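Local coordinates for protein OBody AM3L15 (Pyrobaculum aerophilum, PDB 4GN5) that is an OB-fold protein (OBody) that probably serves as an engineered binder and here contacts the chain of another protein, on a scaffold whose family binds nucleic acids, at residues A10-T13 / P14-G18; G31-R35 / V36-K40. All coordinates share one frame; numbering follows the deposited sequence. Where two conformers were deposited one is given.

Contact 1 is a surface turn in the loop ahead of strand 20-24, whereas contact 2 is buried and forms the end of the hairpin of strands 26-32 and 36-42. Their centres lie 21 Å apart and their nearest atoms about 10 Å apart, so they share no residue and do not touch. Both join adjoining pieces of chain, but by different chemistry: 10-13 and 14-18 are linked by one backbone hydrogen bond across the segments and a little apolar contact, while 31-35 and 36-40 combine strand pairing, a salt bridge, an Asx turn and a packed tyrosine. No other chain of the assembly meets contact 1; contact 2 borders the partner protein.

Contact 1: residues A10-T13 / P14-G18; sequences AEIT and PNLHG
Leu16 folds back on Thr13 in a 3-10 turn, defined by the bond from Leu16 N to Thr13 O at 3.0 Å, with an N-H...O angle of 162°. The amide stands above the carbonyl plane, 46° out of it. His17 N repeats the pattern on Pro14 O at 2.8 Å, giving two successive 3-10 turns. The close-packed part is the inner side, where the Leu16 side chain lies under the turn, its CB 3.5 Å from Thr13 O. Ile12 turns away from the turn into the protein, against Val21, Val23 and Val82, and Leu16 also reaches Val82. Thr13 OG1, set between its backbone N and carbonyl carbon (chi1 57°), lies beside Asn15 CB at 3.9 Å. The outer side is loose: Glu11, Asn15 and His17 are exposed, project outward and pack little on the turn itself. Two of them are nevertheless bonded to neighbouring parts of the chain. Glu11 OE1 takes the Trp8 amide, while the far end of the turn is tied to the chain just after strand 75-83 by a hydrogen bond between His17 ND1 and the backbone N of Ala84.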
ATOM      1  N   ALA A  10     -15.353  -9.431 -11.890  1.00 21.59           N
ATOM      2  CA  ALA A  10     -16.307 -10.029 -10.923  1.00 23.71           C
ATOM      3  C   ALA A  10     -16.142 -11.588 -10.796  1.00 27.70           C
ATOM      4  O   ALA A  10     -16.637 -12.174  -9.847  1.00 28.29           O
ATOM      5  CB  ALA A  10     -17.775  -9.693 -11.277  1.00 25.58           C
ATOM      6  N   GLU A  11     -15.509 -12.236 -11.787  1.00 24.56           N
ATOM      7  CA  GLU A  11     -15.219 -13.686 -11.710  1.00 28.53           C
ATOM      8  C   GLU A  11     -13.922 -13.994 -10.956  1.00 26.57           C
ATOM      9  O   GLU A  11     -13.608 -15.153 -10.787  1.00 28.10           O
ATOM     10  CB  GLU A  11     -15.174 -14.349 -13.106  1.00 28.96           C
ATOM     11  CG  GLU A  11     -16.580 -14.359 -13.775  1.00 23.99           C
ATOM     12  CD  GLU A  11     -16.553 -14.800 -15.209  1.00 38.06           C
ATOM     13  OE1 GLU A  11     -15.585 -14.476 -15.970  1.00 31.19           O
ATOM     14  OE2 GLU A  11     -17.531 -15.495 -15.567  1.00 43.86           O
ATOM     15  N   ILE A  12     -13.175 -12.984 -10.525  1.00 24.82           N
ATOM     16  CA  ILE A  12     -12.001 -13.230  -9.715  1.00 24.33           C
ATOM     17  C   ILE A  12     -12.455 -13.500  -8.273  1.00 26.81           C
ATOM     18  O   ILE A  12     -12.758 -12.579  -7.538  1.00 26.65           O
ATOM     19  CB  ILE A  12     -10.944 -12.105  -9.817  1.00 22.09           C
ATOM     20  CG1 ILE A  12     -10.589 -11.820 -11.295  1.00 26.77           C
ATOM     21  CG2 ILE A  12      -9.628 -12.534  -9.025  1.00 20.26           C
ATOM     22  CD1 ILE A  12     -10.067 -13.103 -12.090  1.00 26.46           C
ATOM     23  N   THR A  13     -12.516 -14.785  -7.916  1.00 32.06           N
ATOM     24  CA  THR A  13     -13.013 -15.258  -6.613  1.00 25.26           C
ATOM     25  C   THR A  13     -11.959 -16.151  -5.890  1.00 31.72           C
ATOM     26  O   THR A  13     -10.964 -16.579  -6.505  1.00 31.00           O
ATOM     27  CB  THR A  13     -14.298 -16.102  -6.818  1.00 34.13           C
ATOM     28  OG1 THR A  13     -13.987 -17.173  -7.711  1.00 40.63           O
ATOM     29  CG2 THR A  13     -15.376 -15.333  -7.491  1.00 31.60           C
ATOM     30  N   PRO A  14     -12.142 -16.392  -4.577  1.00 28.34           N
ATOM     31  CA  PRO A  14     -11.128 -17.184  -3.874  1.00 30.92           C
ATOM     32  C   PRO A  14     -10.890 -18.597  -4.491  1.00 34.46           C
ATOM     33  O   PRO A  14      -9.735 -19.082  -4.457  1.00 34.36           O
ATOM     34  CB  PRO A  14     -11.682 -17.264  -2.434  1.00 29.80           C
ATOM     35  CG  PRO A  14     -12.320 -15.885  -2.275  1.00 26.24           C
ATOM     36  CD  PRO A  14     -13.007 -15.647  -3.635  1.00 27.83           C
ATOM     37  N   ASN A  15     -11.910 -19.164  -5.125  1.00 32.93           N
ATOM     38  CA  ASN A  15     -11.806 -20.438  -5.829  1.00 41.76           C
ATOM     39  C   ASN A  15     -10.707 -20.498  -6.852  1.00 42.75           C
ATOM     40  O   ASN A  15     -10.198 -21.565  -7.178  1.00 52.26           O
ATOM     41  CB  ASN A  15     -13.130 -20.770  -6.485  1.00 50.70           C
ATOM     42  CG  ASN A  15     -13.203 -22.190  -6.961  1.00 70.73           C
ATOM     43  OD1 ASN A  15     -12.961 -23.127  -6.205  1.00 79.50           O
ATOM     44  ND2 ASN A  15     -13.556 -22.375  -8.217  1.00 74.17           N
ATOM     45  N   LEU A  16     -10.293 -19.340  -7.326  1.00 34.88           N
ATOM     46  CA  LEU A  16      -9.283 -19.272  -8.369  1.00 33.02           C
ATOM     47  C   LEU A  16      -7.883 -19.249  -7.807  1.00 33.88           C
ATOM     48  O   LEU A  16      -6.886 -19.087  -8.547  1.00 33.93           O
ATOM     49  CB  LEU A  16      -9.537 -18.069  -9.295  1.00 30.46           C
ATOM     50  CG  LEU A  16     -10.859 -18.073 -10.080  1.00 29.76           C
ATOM     51  CD1 LEU A  16     -10.982 -16.973 -11.110  1.00 28.62           C
ATOM     52  CD2 LEU A  16     -11.094 -19.479 -10.741  1.00 34.33           C
ATOM     53  N   HIS A  17      -7.790 -19.415  -6.489  1.00 32.79           N
ATOM     54  CA  HIS A  17      -6.498 -19.304  -5.810  1.00 32.70           C
ATOM     55  C   HIS A  17      -5.461 -20.223  -6.448  1.00 39.80           C
ATOM     56  O   HIS A  17      -5.717 -21.398  -6.646  1.00 41.72           O
ATOM     57  CB  HIS A  17      -6.620 -19.606  -4.316  1.00 34.27           C
ATOM     58  CG  HIS A  17      -5.296 -19.792  -3.638  1.00 41.01           C
ATOM     59  ND1 HIS A  17      -4.606 -18.752  -3.069  1.00 35.69           N
ATOM     60  CD2 HIS A  17      -4.526 -20.893  -3.452  1.00 45.88           C
ATOM     61  CE1 HIS A  17      -3.478 -19.198  -2.540  1.00 44.96           C
ATOM     62  NE2 HIS A  17      -3.399 -20.496  -2.768  1.00 47.35           N
ATOM     63  N   GLY A  18      -4.312 -19.654  -6.806  1.00 36.59           N
ATOM     64  CA  GLY A  18      -3.191 -20.428  -7.321  1.00 37.72           C
ATOM     65  C   GLY A  18      -3.212 -20.574  -8.845  1.00 43.19           C
ATOM     66  O   GLY A  18      -2.286 -21.137  -9.438  1.00 49.39           O
TER

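Contact 2: residues G31-R35 / V36-K40; sequences GDYGR and VKIVK
Asp32 and Lys37 face each other as a non-hydrogen-bonded pair at the end of an antiparallel beta hairpin, their side chains side by side and pointing the same way. Lys37, extended beyond CG, runs alongside the Asp32 side chain, which carries its NZ to Asp32 OD2 (2.6 Å), a salt bridge in which the ammonium comes from above the carboxylate plane, 40° out of it. The other oxygen is also used: with CG anti to the backbone N (chi1 180°), Asp32 OD1 accepts from Gly34 N at 3.0 Å, an Asx turn that ties the carboxylate to the loop. On the other face of the sheet the Tyr33 ring folds back so that Gly31 C lies 3.7 Å over one ring face, offset toward the rim. A side chain at Gly31 would meet Tyr33 OH, and its absence leaves room for the phenol, whose hydroxyl is hydrogen-bonded to an acidic side chain of the partner protein. Ile38 CD1 approaches the ring at its edge, 4.0 Å from Tyr33 CE1. The backbone frame is set by Ile38 N to Gly31 O (2.9 Å), its reciprocal bond, and Tyr33 N to Val36 O (2.9 Å). Phe67 of helix 61-67 touches both Asp32 and Lys37, Phe64 also reaches Lys37, and strand 50-55 packs on Val36 and Ile38.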
ATOM      1  N   GLY A  31      -2.570   3.277  -6.323  1.00 18.37           N
ATOM      2  CA  GLY A  31      -1.953   3.619  -5.048  1.00 17.52           C
ATOM      3  C   GLY A  31      -0.490   3.214  -5.107  1.00 19.39           C
ATOM      4  O   GLY A  31      -0.151   2.038  -5.236  1.00 20.60           O
ATOM      5  N   ASP A  32       0.389   4.206  -5.036  1.00 15.60           N
ATOM      6  CA  ASP A  32       1.792   3.953  -4.992  1.00 21.19           C
ATOM      7  C   ASP A  32       2.246   4.231  -3.529  1.00 23.80           C
ATOM      8  O   ASP A  32       2.212   5.380  -3.081  1.00 21.49           O
ATOM      9  CB  ASP A  32       2.537   4.883  -6.001  1.00 22.53           C
ATOM     10  CG  ASP A  32       4.036   4.674  -6.002  1.00 26.78           C
ATOM     11  OD1 ASP A  32       4.577   4.187  -4.971  1.00 31.00           O
ATOM     12  OD2 ASP A  32       4.714   5.012  -7.035  1.00 25.62           O
ATOM     13  N   TYR A  33       2.708   3.195  -2.812  1.00 18.47           N
ATOM     14  CA  TYR A  33       3.085   3.364  -1.424  1.00 16.25           C
ATOM     15  C   TYR A  33       4.516   3.000  -1.260  1.00 23.57           C
ATOM     16  O   TYR A  33       4.985   2.849  -0.131  1.00 29.30           O
ATOM     17  CB  TYR A  33       2.185   2.460  -0.506  1.00 16.18           C
ATOM     18  CG  TYR A  33       0.740   2.660  -0.833  1.00 21.13           C
ATOM     19  CD1 TYR A  33      -0.008   1.651  -1.486  1.00 20.38           C
ATOM     20  CD2 TYR A  33       0.098   3.896  -0.525  1.00 20.73           C
ATOM     21  CE1 TYR A  33      -1.392   1.854  -1.833  1.00 18.59           C
ATOM     22  CE2 TYR A  33      -1.270   4.106  -0.834  1.00 19.52           C
ATOM     23  CZ  TYR A  33      -2.007   3.074  -1.506  1.00 20.39           C
ATOM     24  OH  TYR A  33      -3.328   3.315  -1.833  1.00 16.66           O
ATOM     25  N   GLY A  34       5.250   2.882  -2.355  1.00 18.83           N
ATOM     26  CA  GLY A  34       6.666   2.572  -2.208  1.00 20.02           C
ATOM     27  C   GLY A  34       6.902   1.104  -2.544  1.00 25.62           C
ATOM     28  O   GLY A  34       6.917   0.744  -3.720  1.00 22.00           O
ATOM     29  N   ARG A  35       7.056   0.281  -1.514  1.00 18.98           N
ATOM     30  CA  ARG A  35       7.298  -1.150  -1.653  1.00 17.83           C
ATOM     31  C   ARG A  35       6.083  -1.955  -2.107  1.00 18.43           C
ATOM     32  O   ARG A  35       6.212  -3.023  -2.741  1.00 21.47           O
ATOM     33  CB  ARG A  35       7.871  -1.710  -0.346  1.00 17.79           C
ATOM     34  CG  ARG A  35       9.410  -1.511  -0.198  1.00 16.52           C
ATOM     35  CD  ARG A  35       9.855  -1.631   1.266  1.00 20.02           C
ATOM     36  NE  ARG A  35       9.297  -0.508   2.080  1.00 21.22           N
ATOM     37  CZ  ARG A  35       9.179  -0.526   3.409  1.00 22.91           C
ATOM     38  NH1 ARG A  35       9.537  -1.601   4.096  1.00 24.79           N
ATOM     39  NH2 ARG A  35       8.685   0.539   4.073  1.00 15.76           N
ATOM     40  N   VAL A  36       4.905  -1.427  -1.812  1.00 18.82           N
ATOM     41  CA  VAL A  36       3.634  -1.899  -2.377  1.00 17.32           C
ATOM     42  C   VAL A  36       3.038  -0.855  -3.287  1.00 19.27           C
ATOM     43  O   VAL A  36       2.967   0.324  -2.937  1.00 18.71           O
ATOM     44  CB  VAL A  36       2.609  -2.134  -1.201  1.00 22.18           C
ATOM     45  CG1 VAL A  36       1.181  -2.659  -1.713  1.00 24.99           C
ATOM     46  CG2 VAL A  36       3.230  -3.080  -0.194  1.00 23.21           C
ATOM     47  N   LYS A  37       2.601  -1.275  -4.448  1.00 19.34           N
ATOM     48  CA  LYS A  37       1.830  -0.458  -5.347  1.00 17.79           C
ATOM     49  C   LYS A  37       0.639  -1.304  -5.803  1.00 18.12           C
ATOM     50  O   LYS A  37       0.809  -2.446  -6.063  1.00 20.97           O
ATOM     51  CB  LYS A  37       2.725  -0.057  -6.507  1.00 21.77           C
ATOM     52  CG  LYS A  37       4.083   0.463  -6.081  1.00 24.15           C
ATOM     53  CD  LYS A  37       4.766   1.216  -7.174  1.00 23.22           C
ATOM     54  CE  LYS A  37       6.033   1.912  -6.681  1.00 33.02           C
ATOM     55  NZ  LYS A  37       6.481   3.123  -7.402  1.00 33.04           N
ATOM     56  N   ILE A  38      -0.549  -0.738  -5.869  1.00 20.12           N
ATOM     57  CA  ILE A  38      -1.760  -1.497  -6.178  1.00 13.83           C
ATOM     58  C   ILE A  38      -2.489  -0.793  -7.312  1.00 19.68           C
ATOM     59  O   ILE A  38      -2.687   0.411  -7.272  1.00 19.21           O
ATOM     60  CB  ILE A  38      -2.677  -1.617  -4.938  1.00 15.41           C
ATOM     61  CG1 ILE A  38      -1.907  -2.248  -3.756  1.00 13.23           C
ATOM     62  CG2 ILE A  38      -3.926  -2.432  -5.265  1.00 17.19           C
ATOM     63  CD1 ILE A  38      -2.560  -1.957  -2.310  1.00 12.44           C
ATOM     64  N   VAL A  39      -2.844  -1.544  -8.348  1.00 19.59           N
ATOM     65  CA  VAL A  39      -3.704  -1.052  -9.396  1.00 18.17           C
ATOM     66  C   VAL A  39      -4.986  -1.912  -9.331  1.00 17.28           C
ATOM     67  O   VAL A  39      -4.921  -3.172  -9.282  1.00 17.34           O
ATOM     68  CB  VAL A  39      -3.005  -1.065 -10.800  1.00 24.38           C
ATOM     69  CG1 VAL A  39      -2.227  -2.301 -10.985  1.00 21.09           C
ATOM     70  CG2 VAL A  39      -4.044  -0.941 -11.986  1.00 21.28           C
ATOM     71  N   LYS A  40      -6.135  -1.227  -9.283  1.00 18.21           N
ATOM     72  CA  LYS A  40      -7.427  -1.897  -9.267  1.00 17.79           C
ATOM     73  C   LYS A  40      -8.054  -1.798 -10.669  1.00 18.12           C
ATOM     74  O   LYS A  40      -8.032  -0.724 -11.257  1.00 18.66           O
ATOM     75  CB  LYS A  40      -8.317  -1.241  -8.234  1.00 17.10           C
ATOM     76  CG  LYS A  40      -7.691  -1.159  -6.872  1.00 18.37           C
ATOM     77  CD  LYS A  40      -8.790  -0.841  -5.832  1.00 19.07           C
ATOM     78  CE  LYS A  40      -8.043  -0.661  -4.520  1.00 19.10           C
ATOM     79  NZ  LYS A  40      -9.013  -0.563  -3.420  1.00 17.32           N
TER
HETATM   80  O   HOH W   1       4.898   0.317   0.747  0.65 10.67           O